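Long-range contacts in GAF domain-containing protein (Thermoplasma acidophilum, PDB 4MN7), which acts as a type II free methionine-R-sulfoxide reductase, reducing the R-sulfoxide of free methionine on a GAF-domain scaffold: residues A[25-30]-A[38-43]; A[46-51]-A[83-88]; A[72-77]-A[111-116]. The protein carries 1 engineered substitution. One frame throughout, in Å; residues are numbered along the deposited sequence.

Overall arrangement
After helix 2-21 the chain enters the sheet, where interaction 1 closes the hairpin of strands 27-34 and 37-44 across a tight turn. Interaction 2 then fastens the loop that leaves this hairpin, 46-51, to the loop 83-88 ahead of strand 90-98. Interaction 3 starts inside that span, at 72-77, and closes beyond it at 111-116, just before helix 118-136, so interactions 2 and 3 cross while interaction 1 stands in series. The three also touch: Trp27 meets Glu46 and Phe85, Asp26 bonds to Asp111, and Ser87 bonds to Asp111, tying the 27-34/37-44 hairpin to the loops 46-51, 83-88 and 111-116.

Interaction 1. Residues A[25-30]-A[38-43]; sequences YDWVGF and LKLEAF
Gly29 lies across from Phe43 and Phe30 across from Ala42 in an antiparallel ladder, the strand segments 27-30 and 38-43 running at 144° with axes 4.6 Å apart. Phe30 N donates to Ala42 O at 2.8 Å and Phe30 O accepts from Glu41 N at 2.9 Å, so Glu41 and Ala42 both face one residue and make a classic beta bulge. At the non-hydrogen-bonded pair, Phe43 CA approaches Val28 O to 3.0 Å. This ladder is the hairpin of strands 27-34 and 37-44 in the GAF-domain sheet. Phe30 and Ala42 turn to the face covered by helix 2-21, where they meet Cys15 and Met11. On the face of Phe43, the indole of Trp27 reaches over Gly29, where any CB would clash with Trp27 CH2. Phe43 holds CG between its backbone N and carbonyl carbon (chi1 72°), which sets CD2 3.6 Å from Trp27 NE1, while Phe43 CB packs 3.7 Å from Trp27 CZ2. The five-membered ring of Trp27 and the Phe43 ring are near parallel, 23° apart, but slid so far that they barely overlap. The indole N-H itself bonds to Glu46 O. Leu40 arrives from the opposite direction, its CD1 3.9 Å from Trp27 CH2.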
loop_
_atom_site.group_PDB
_atom_site.type_symbol
_atom_site.label_atom_id
_atom_site.label_comp_id
_atom_site.label_asym_id
_atom_site.label_seq_id
_atom_site.Cartn_x
_atom_site.Cartn_y
_atom_site.Cartn_z
ATOM N N TYR A 25 -12.015 -0.814 -16.564
ATOM C CA TYR A 25 -10.746 -0.150 -16.299
ATOM C C TYR A 25 -9.735 -0.823 -17.179
ATOM O O TYR A 25 -9.391 -1.950 -16.918
ATOM C CB TYR A 25 -10.313 -0.279 -14.829
ATOM C CG TYR A 25 -11.150 0.476 -13.818
ATOM C CD1 TYR A 25 -12.406 1.000 -14.110
ATOM C CD2 TYR A 25 -10.686 0.645 -12.526
ATOM C CE1 TYR A 25 -13.147 1.666 -13.136
ATOM C CE2 TYR A 25 -11.427 1.313 -11.557
ATOM C CZ TYR A 25 -12.643 1.811 -11.869
ATOM O OH TYR A 25 -13.315 2.456 -10.908
ATOM N N ASP A 26 -9.250 -0.130 -18.220
ATOM C CA ASP A 26 -8.321 -0.723 -19.193
ATOM C C ASP A 26 -6.854 -0.363 -19.038
ATOM O O ASP A 26 -6.033 -1.100 -19.490
ATOM C CB ASP A 26 -8.772 -0.363 -20.613
ATOM C CG ASP A 26 -10.093 -1.019 -20.951
ATOM O OD1 ASP A 26 -10.085 -2.244 -20.827
ATOM O OD2 ASP A 26 -11.104 -0.348 -21.233
ATOM N N TRP A 27 -6.539 0.750 -18.357
ATOM C CA TRP A 27 -5.193 1.181 -18.078
ATOM C C TRP A 27 -5.248 1.863 -16.718
ATOM O O TRP A 27 -6.102 2.681 -16.458
ATOM C CB TRP A 27 -4.691 2.174 -19.178
ATOM C CG TRP A 27 -3.201 2.469 -19.155
ATOM C CD1 TRP A 27 -2.223 1.766 -19.736
ATOM C CD2 TRP A 27 -2.566 3.509 -18.428
ATOM N NE1 TRP A 27 -1.011 2.306 -19.460
ATOM C CE2 TRP A 27 -1.197 3.378 -18.639
ATOM C CE3 TRP A 27 -3.038 4.562 -17.620
ATOM C CZ2 TRP A 27 -0.277 4.230 -18.060
ATOM C CZ3 TRP A 27 -2.117 5.421 -17.037
ATOM C CH2 TRP A 27 -0.758 5.266 -17.281
ATOM N N VAL A 28 -4.344 1.485 -15.846
ATOM C CA VAL A 28 -4.210 2.081 -14.555
ATOM C C VAL A 28 -2.784 2.485 -14.289
ATOM O O VAL A 28 -1.874 1.694 -14.441
ATOM C CB VAL A 28 -4.683 1.104 -13.465
ATOM C CG1 VAL A 28 -4.651 1.810 -12.104
ATOM C CG2 VAL A 28 -6.107 0.641 -13.778
ATOM N N GLY A 29 -2.608 3.722 -13.876
ATOM C CA GLY A 29 -1.295 4.222 -13.506
ATOM C C GLY A 29 -1.250 5.187 -12.351
ATOM O O GLY A 29 -2.215 5.901 -12.076
ATOM N N PHE A 30 -0.093 5.196 -11.684
ATOM C CA PHE A 30 0.218 6.158 -10.703
ATOM C C PHE A 30 1.285 7.085 -11.251
ATOM O O PHE A 30 2.442 6.651 -11.579
ATOM C CB PHE A 30 0.738 5.557 -9.414
ATOM C CG PHE A 30 -0.316 4.855 -8.545
ATOM C CD1 PHE A 30 -0.883 3.661 -8.925
ATOM C CD2 PHE A 30 -0.661 5.356 -7.302
ATOM C CE1 PHE A 30 -1.819 3.006 -8.104
ATOM C CE2 PHE A 30 -1.559 4.678 -6.480
ATOM C CZ PHE A 30 -2.145 3.507 -6.900
ATOM N N LEU A 38 5.033 15.560 -13.253
ATOM C CA LEU A 38 4.478 14.232 -13.065
ATOM C C LEU A 38 5.380 13.153 -13.681
ATOM O O LEU A 38 5.775 13.272 -14.826
ATOM C CB LEU A 38 3.072 14.143 -13.654
ATOM C CG LEU A 38 1.993 14.968 -12.889
ATOM C CD1 LEU A 38 0.770 15.262 -13.719
ATOM C CD2 LEU A 38 1.600 14.252 -11.608
ATOM N N LYS A 39 5.628 12.079 -12.919
ATOM C CA LYS A 39 6.376 10.937 -13.360
ATOM C C LYS A 39 5.622 9.632 -13.138
ATOM O O LYS A 39 5.263 9.334 -12.051
ATOM C CB LYS A 39 7.688 10.910 -12.601
ATOM C CG LYS A 39 8.631 9.768 -12.933
ATOM C CD LYS A 39 9.072 9.725 -14.386
ATOM C CE LYS A 39 9.690 8.360 -14.760
ATOM N NZ LYS A 39 10.573 7.829 -13.671
ATOM N N LEU A 40 5.404 8.852 -14.179
ATOM C CA LEU A 40 4.745 7.541 -14.019
ATOM C C LEU A 40 5.641 6.586 -13.254
ATOM O O LEU A 40 6.735 6.267 -13.689
ATOM C CB LEU A 40 4.450 6.946 -15.377
ATOM C CG LEU A 40 3.636 5.652 -15.488
ATOM C CD1 LEU A 40 2.275 5.778 -14.853
ATOM C CD2 LEU A 40 3.535 5.215 -16.941
ATOM N N GLU A 41 5.208 6.126 -12.090
ATOM C CA GLU A 41 6.023 5.195 -11.340
ATOM C C GLU A 41 5.488 3.745 -11.297
ATOM O O GLU A 41 6.191 2.840 -10.923
ATOM C CB GLU A 41 6.318 5.734 -9.956
ATOM C CG GLU A 41 7.032 7.094 -9.986
ATOM C CD GLU A 41 8.557 6.950 -10.293
ATOM O OE1 GLU A 41 9.006 5.846 -10.629
ATOM O OE2 GLU A 41 9.313 7.925 -10.174
ATOM N N ALA A 42 4.253 3.545 -11.676
ATOM C CA ALA A 42 3.699 2.215 -11.796
ATOM C C ALA A 42 2.487 2.291 -12.672
ATOM O O ALA A 42 1.736 3.308 -12.660
ATOM C CB ALA A 42 3.325 1.643 -10.412
ATOM N N PHE A 43 2.267 1.219 -13.428
ATOM C CA PHE A 43 1.052 1.046 -14.228
ATOM C C PHE A 43 0.803 -0.392 -14.647
ATOM O O PHE A 43 1.727 -1.166 -14.760
ATOM C CB PHE A 43 1.129 1.843 -15.542
ATOM C CG PHE A 43 2.086 1.264 -16.537
ATOM C CD1 PHE A 43 3.460 1.394 -16.348
ATOM C CD2 PHE A 43 1.620 0.611 -17.644
ATOM C CE1 PHE A 43 4.353 0.837 -17.235
ATOM C CE2 PHE A 43 2.489 0.069 -18.562
ATOM C CZ PHE A 43 3.865 0.159 -18.348
#

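Interaction 2. Residues A[46-51]-A[83-88]; sequences EKTDHV and ASFPST. Engineered in segment 83-88: Ser84 (natural residue Cys).
His50 and Ser84 each carry the first side-chain group anti to the carbonyl carbon (chi1 -55° and -64°), and these two turns point the imidazole and the hydroxyl at one another across the two loops. Ser84 OG lies in the plane of the imidazole at its edge, 2.7 Å from His50 ND1 in a nearly straight hydrogen bond. Ser84 is an engineered residue; the natural protein has a cysteine here. A water joins the same hydroxyl to the neighbouring threonine, sitting 2.9 Å from Ser84 OG and 2.8 Å from Thr48 OG1. The threonine oxygen also accepts from His50 N at 3.0 Å, an ST turn that fixes the backbone bearing the imidazole. Both segments are loops of the GAF domain, one leaving strand 37-44 and the other preceding strand 90-98; a natural cysteine at the position of Ser84 is consistent with a place near the active site, since free methionine-R-sulfoxide reductases work through cysteines.

Phe85 fills the other half of the contact. Phe85 CE1, at the ring edge, lies 3.2 Å from Lys47 O, which sits near the ring plane, and Phe85 CZ lies 3.8 Å from Thr48 CB. The extended Glu46 slides past in the opposite direction, OE1 coming to 3.2 Å from Phe85 CD1 with carboxylate and ring planes 37° apart. The ring of Trp27 also meets that of Phe85, obliquely. With an alanine in place of Phe85, a gap would probably open beside Thr48 CB and the Glu46 side chain, and the Trp27 ring would lose a neighbour. Ser84 CB sits over one face of the Phe85 ring, toward its rim.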
loop_
_atom_site.group_PDB
_atom_site.type_symbol
_atom_site.label_atom_id
_atom_site.label_comp_id
_atom_site.label_asym_id
_atom_site.label_seq_id
_atom_site.Cartn_x
_atom_site.Cartn_y
_atom_site.Cartn_z
ATOM N N GLU A 46 -1.251 -1.366 -21.510
ATOM C CA GLU A 46 -0.387 -1.024 -22.657
ATOM C C GLU A 46 0.601 0.111 -22.309
ATOM O O GLU A 46 0.314 0.985 -21.471
ATOM C CB GLU A 46 -1.343 -0.545 -23.743
ATOM C CG GLU A 46 -0.947 -0.560 -25.200
ATOM C CD GLU A 46 -1.966 0.254 -26.015
ATOM O OE1 GLU A 46 -3.111 0.460 -25.515
ATOM O OE2 GLU A 46 -1.634 0.728 -27.122
ATOM N N LYS A 47 1.745 0.122 -22.983
ATOM C CA LYS A 47 2.770 1.149 -22.805
ATOM C C LYS A 47 2.297 2.503 -23.179
ATOM O O LYS A 47 1.669 2.682 -24.224
ATOM C CB LYS A 47 3.973 0.876 -23.676
ATOM C CG LYS A 47 5.149 0.355 -22.884
ATOM C CD LYS A 47 6.448 0.762 -23.557
ATOM C CE LYS A 47 7.653 0.298 -22.766
ATOM N NZ LYS A 47 8.849 0.278 -23.657
ATOM N N THR A 48 2.588 3.492 -22.351
ATOM C CA THR A 48 2.196 4.867 -22.721
ATOM C C THR A 48 3.433 5.615 -23.139
ATOM O O THR A 48 4.527 5.294 -22.699
ATOM C CB THR A 48 1.480 5.658 -21.609
ATOM O OG1 THR A 48 1.146 6.995 -22.095
ATOM C CG2 THR A 48 2.347 5.794 -20.357
ATOM N N ASP A 49 3.251 6.603 -23.991
ATOM C CA ASP A 49 4.331 7.515 -24.352
ATOM C C ASP A 49 4.494 8.662 -23.333
ATOM O O ASP A 49 5.495 9.392 -23.373
ATOM C CB ASP A 49 4.046 8.110 -25.727
ATOM C CG ASP A 49 4.345 7.131 -26.855
ATOM O OD1 ASP A 49 5.401 6.443 -26.777
ATOM O OD2 ASP A 49 3.528 7.060 -27.807
ATOM N N HIS A 50 3.505 8.824 -22.437
ATOM C CA HIS A 50 3.482 9.943 -21.535
ATOM C C HIS A 50 3.909 9.521 -20.173
ATOM O O HIS A 50 3.076 9.269 -19.297
ATOM C CB HIS A 50 2.090 10.548 -21.535
ATOM C CG HIS A 50 1.631 10.920 -22.903
ATOM N ND1 HIS A 50 0.417 10.516 -23.422
ATOM C CD2 HIS A 50 2.251 11.618 -23.886
ATOM C CE1 HIS A 50 0.287 10.989 -24.647
ATOM N NE2 HIS A 50 1.385 11.656 -24.957
ATOM N N VAL A 51 5.217 9.437 -20.035
ATOM C CA VAL A 51 5.883 9.016 -18.822
ATOM C C VAL A 51 6.190 10.204 -17.919
ATOM O O VAL A 51 6.151 10.038 -16.699
ATOM C CB VAL A 51 7.170 8.265 -19.184
ATOM C CG1 VAL A 51 7.846 7.719 -17.960
ATOM C CG2 VAL A 51 6.833 7.157 -20.173
ATOM N N ALA A 83 -6.055 11.657 -25.715
ATOM C CA ALA A 83 -5.661 10.524 -24.877
ATOM C C ALA A 83 -4.298 9.969 -25.282
ATOM O O ALA A 83 -3.673 10.421 -26.240
ATOM C CB ALA A 83 -6.758 9.414 -24.864
ATOM N N SER A 84 -3.842 9.007 -24.494
ATOM C CA SER A 84 -2.608 8.288 -24.731
ATOM C C SER A 84 -2.829 7.061 -25.586
ATOM O O SER A 84 -1.884 6.484 -26.076
ATOM C CB SER A 84 -2.007 7.851 -23.383
ATOM O OG SER A 84 -1.651 8.964 -22.582
ATOM N N PHE A 85 -4.081 6.652 -25.748
ATOM C CA PHE A 85 -4.423 5.442 -26.471
ATOM C C PHE A 85 -5.648 5.721 -27.284
ATOM O O PHE A 85 -6.579 6.463 -26.856
ATOM C CB PHE A 85 -4.675 4.207 -25.573
ATOM C CG PHE A 85 -3.632 4.015 -24.556
ATOM C CD1 PHE A 85 -2.406 3.545 -24.914
ATOM C CD2 PHE A 85 -3.870 4.392 -23.220
ATOM C CE1 PHE A 85 -1.436 3.379 -23.964
ATOM C CE2 PHE A 85 -2.899 4.247 -22.264
ATOM C CZ PHE A 85 -1.676 3.738 -22.635
ATOM N N PRO A 86 -5.634 5.170 -28.503
ATOM C CA PRO A 86 -6.696 5.509 -29.407
ATOM C C PRO A 86 -7.996 4.840 -28.997
ATOM O O PRO A 86 -9.081 5.410 -29.235
ATOM C CB PRO A 86 -6.164 5.036 -30.783
ATOM C CG PRO A 86 -5.032 4.131 -30.511
ATOM C CD PRO A 86 -4.508 4.456 -29.152
ATOM N N SER A 87 -7.898 3.666 -28.358
ATOM C CA SER A 87 -9.116 3.017 -27.831
ATOM C C SER A 87 -9.839 3.768 -26.702
ATOM O O SER A 87 -11.021 3.552 -26.486
ATOM C CB SER A 87 -8.835 1.593 -27.415
ATOM O OG SER A 87 -7.845 1.524 -26.449
ATOM N N THR A 88 -9.168 4.704 -26.033
ATOM C CA THR A 88 -9.753 5.291 -24.848
ATOM C C THR A 88 -10.942 6.138 -25.203
ATOM O O THR A 88 -10.846 7.015 -26.000
ATOM C CB THR A 88 -8.723 6.197 -24.133
ATOM O OG1 THR A 88 -7.648 5.384 -23.637
ATOM C CG2 THR A 88 -9.397 6.933 -23.006
HETATM O O HOH W 1 -0.768 7.647 -20.202
#

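Interaction 3. Residues A[72-77]-A[111-116]; sequences EYDVKS and DKKAAF
Tyr73 O receives the backbone N-H of Ala114 at 2.8 Å, in the carbonyl plane and on a lone pair, the C=O...N angle being 141°. The same oxygen lies 3.4 Å from Lys113 CG. Asp74 and Lys113 both send CG anti to the backbone N (chi1 -162° and -157°), and the two side chains lie alongside each other, pointing the same way. Asp74 OD2 is 4.1 Å from Lys113 CD, yet 5.3 Å separates it from Lys113 NZ, a distance at which the opposite charges may still attract weakly, though they make no salt bridge. The contact joins the exit of edge strand 70-72 to the loop that carries the chain from strand 101-110 into helix 118-136, at the surface of the GAF domain. Ala114, with a left-handed backbone, adds a loose apolar touch, its CB 4.4 Å from Tyr73 CB. Tyr73 CE1 comes to 4.0 Å from Phe116 O, an oxygen that accepts from the Asn71 side chain. The backbone after Tyr73 is held from within its own segment: Glu72 OE1 uses its anti lone pair to accept from Asp74 N at 2.8 Å, and a weak bond links Ser77 N to Asp74 OD1.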
loop_
_atom_site.group_PDB
_atom_site.type_symbol
_atom_site.label_atom_id
_atom_site.label_comp_id
_atom_site.label_asym_id
_atom_site.label_seq_id
_atom_site.Cartn_x
_atom_site.Cartn_y
_atom_site.Cartn_z
ATOM N N GLU A 72 -13.413 12.614 -17.387
ATOM C CA GLU A 72 -13.867 12.887 -18.763
ATOM C C GLU A 72 -14.707 11.712 -19.271
ATOM O O GLU A 72 -14.205 10.619 -19.483
ATOM C CB GLU A 72 -12.681 13.133 -19.671
ATOM C CG GLU A 72 -13.051 13.229 -21.123
ATOM C CD GLU A 72 -14.080 14.341 -21.343
ATOM O OE1 GLU A 72 -15.212 14.073 -21.846
ATOM O OE2 GLU A 72 -13.768 15.483 -20.954
ATOM N N TYR A 73 -16.002 11.949 -19.426
ATOM C CA TYR A 73 -16.985 10.930 -19.864
ATOM C C TYR A 73 -16.870 10.562 -21.354
ATOM O O TYR A 73 -17.281 9.441 -21.761
ATOM C CB TYR A 73 -18.406 11.482 -19.657
ATOM C CG TYR A 73 -18.670 11.974 -18.243
ATOM C CD1 TYR A 73 -18.908 11.052 -17.162
ATOM C CD2 TYR A 73 -18.692 13.358 -17.956
ATOM C CE1 TYR A 73 -19.163 11.507 -15.853
ATOM C CE2 TYR A 73 -18.930 13.822 -16.646
ATOM C CZ TYR A 73 -19.156 12.905 -15.605
ATOM O OH TYR A 73 -19.387 13.399 -14.340
ATOM N N ASP A 74 -16.353 11.522 -22.145
ATOM C CA ASP A 74 -16.278 11.420 -23.606
ATOM C C ASP A 74 -15.047 12.140 -24.214
ATOM O O ASP A 74 -15.139 13.309 -24.652
ATOM C CB ASP A 74 -17.535 12.002 -24.212
ATOM C CG ASP A 74 -17.740 11.539 -25.652
ATOM O OD1 ASP A 74 -16.780 10.984 -26.266
ATOM O OD2 ASP A 74 -18.872 11.705 -26.141
ATOM N N VAL A 75 -13.914 11.442 -24.197
ATOM C CA VAL A 75 -12.595 11.964 -24.573
ATOM C C VAL A 75 -12.543 12.414 -26.040
ATOM O O VAL A 75 -12.041 13.492 -26.340
ATOM C CB VAL A 75 -11.453 10.899 -24.396
ATOM C CG1 VAL A 75 -10.073 11.466 -24.813
ATOM C CG2 VAL A 75 -11.354 10.455 -22.957
ATOM N N LYS A 76 -13.039 11.571 -26.937
ATOM C CA LYS A 76 -12.897 11.809 -28.364
ATOM C C LYS A 76 -13.704 13.037 -28.706
ATOM O O LYS A 76 -13.248 13.903 -29.462
ATOM C CB LYS A 76 -13.340 10.590 -29.195
ATOM C CG LYS A 76 -12.554 9.290 -28.950
ATOM C CD LYS A 76 -11.212 9.235 -29.710
ATOM C CE LYS A 76 -10.732 7.785 -29.936
ATOM N NZ LYS A 76 -9.920 7.546 -31.172
ATOM N N SER A 77 -14.875 13.156 -28.097
ATOM C CA SER A 77 -15.728 14.333 -28.362
ATOM C C SER A 77 -15.349 15.582 -27.491
ATOM O O SER A 77 -16.122 16.535 -27.359
ATOM C CB SER A 77 -17.222 13.955 -28.223
ATOM O OG SER A 77 -17.686 14.317 -26.943
ATOM N N ASP A 111 -11.823 2.003 -22.381
ATOM C CA ASP A 111 -12.250 1.921 -23.775
ATOM C C ASP A 111 -13.746 2.145 -23.940
ATOM O O ASP A 111 -14.196 2.311 -25.054
ATOM C CB ASP A 111 -11.886 0.569 -24.393
ATOM C CG ASP A 111 -10.404 0.372 -24.532
ATOM O OD1 ASP A 111 -9.636 1.351 -24.394
ATOM O OD2 ASP A 111 -9.963 -0.782 -24.744
ATOM N N LYS A 112 -14.503 2.183 -22.842
ATOM C CA LYS A 112 -15.954 2.410 -22.890
ATOM C C LYS A 112 -16.242 3.833 -22.562
ATOM O O LYS A 112 -15.487 4.508 -21.862
ATOM C CB LYS A 112 -16.673 1.518 -21.877
ATOM C CG LYS A 112 -16.308 0.038 -21.990
ATOM C CD LYS A 112 -17.048 -0.699 -23.108
ATOM C CE LYS A 112 -16.104 -1.364 -24.114
ATOM N NZ LYS A 112 -14.991 -2.142 -23.502
ATOM N N LYS A 113 -17.351 4.316 -23.039
ATOM C CA LYS A 113 -17.712 5.677 -22.782
ATOM C C LYS A 113 -18.313 5.797 -21.385
ATOM O O LYS A 113 -18.983 4.877 -20.955
ATOM C CB LYS A 113 -18.757 6.057 -23.790
ATOM C CG LYS A 113 -18.902 7.548 -24.086
ATOM C CD LYS A 113 -19.633 7.743 -25.421
ATOM C CE LYS A 113 -19.288 6.612 -26.406
ATOM N NZ LYS A 113 -19.769 6.763 -27.805
ATOM N N ALA A 114 -18.216 6.964 -20.772
ATOM C CA ALA A 114 -18.828 7.210 -19.444
ATOM C C ALA A 114 -18.652 6.015 -18.481
ATOM O O ALA A 114 -19.583 5.531 -17.895
ATOM C CB ALA A 114 -20.300 7.522 -19.616
ATOM N N ALA A 115 -17.442 5.492 -18.420
ATOM C CA ALA A 115 -17.097 4.335 -17.634
ATOM C C ALA A 115 -17.141 4.612 -16.091
ATOM O O ALA A 115 -17.239 3.682 -15.319
ATOM C CB ALA A 115 -15.681 3.914 -18.002
ATOM N N PHE A 116 -16.965 5.856 -15.688
ATOM C CA PHE A 116 -16.657 6.200 -14.303
ATOM C C PHE A 116 -17.810 6.964 -13.676
ATOM O O PHE A 116 -18.082 8.123 -13.992
ATOM C CB PHE A 116 -15.381 7.003 -14.256
ATOM C CG PHE A 116 -14.233 6.302 -14.910
ATOM C CD1 PHE A 116 -13.687 5.188 -14.361
ATOM C CD2 PHE A 116 -13.728 6.750 -16.115
ATOM C CE1 PHE A 116 -12.622 4.522 -14.966
ATOM C CE2 PHE A 116 -12.670 6.076 -16.732
ATOM C CZ PHE A 116 -12.116 4.958 -16.160
#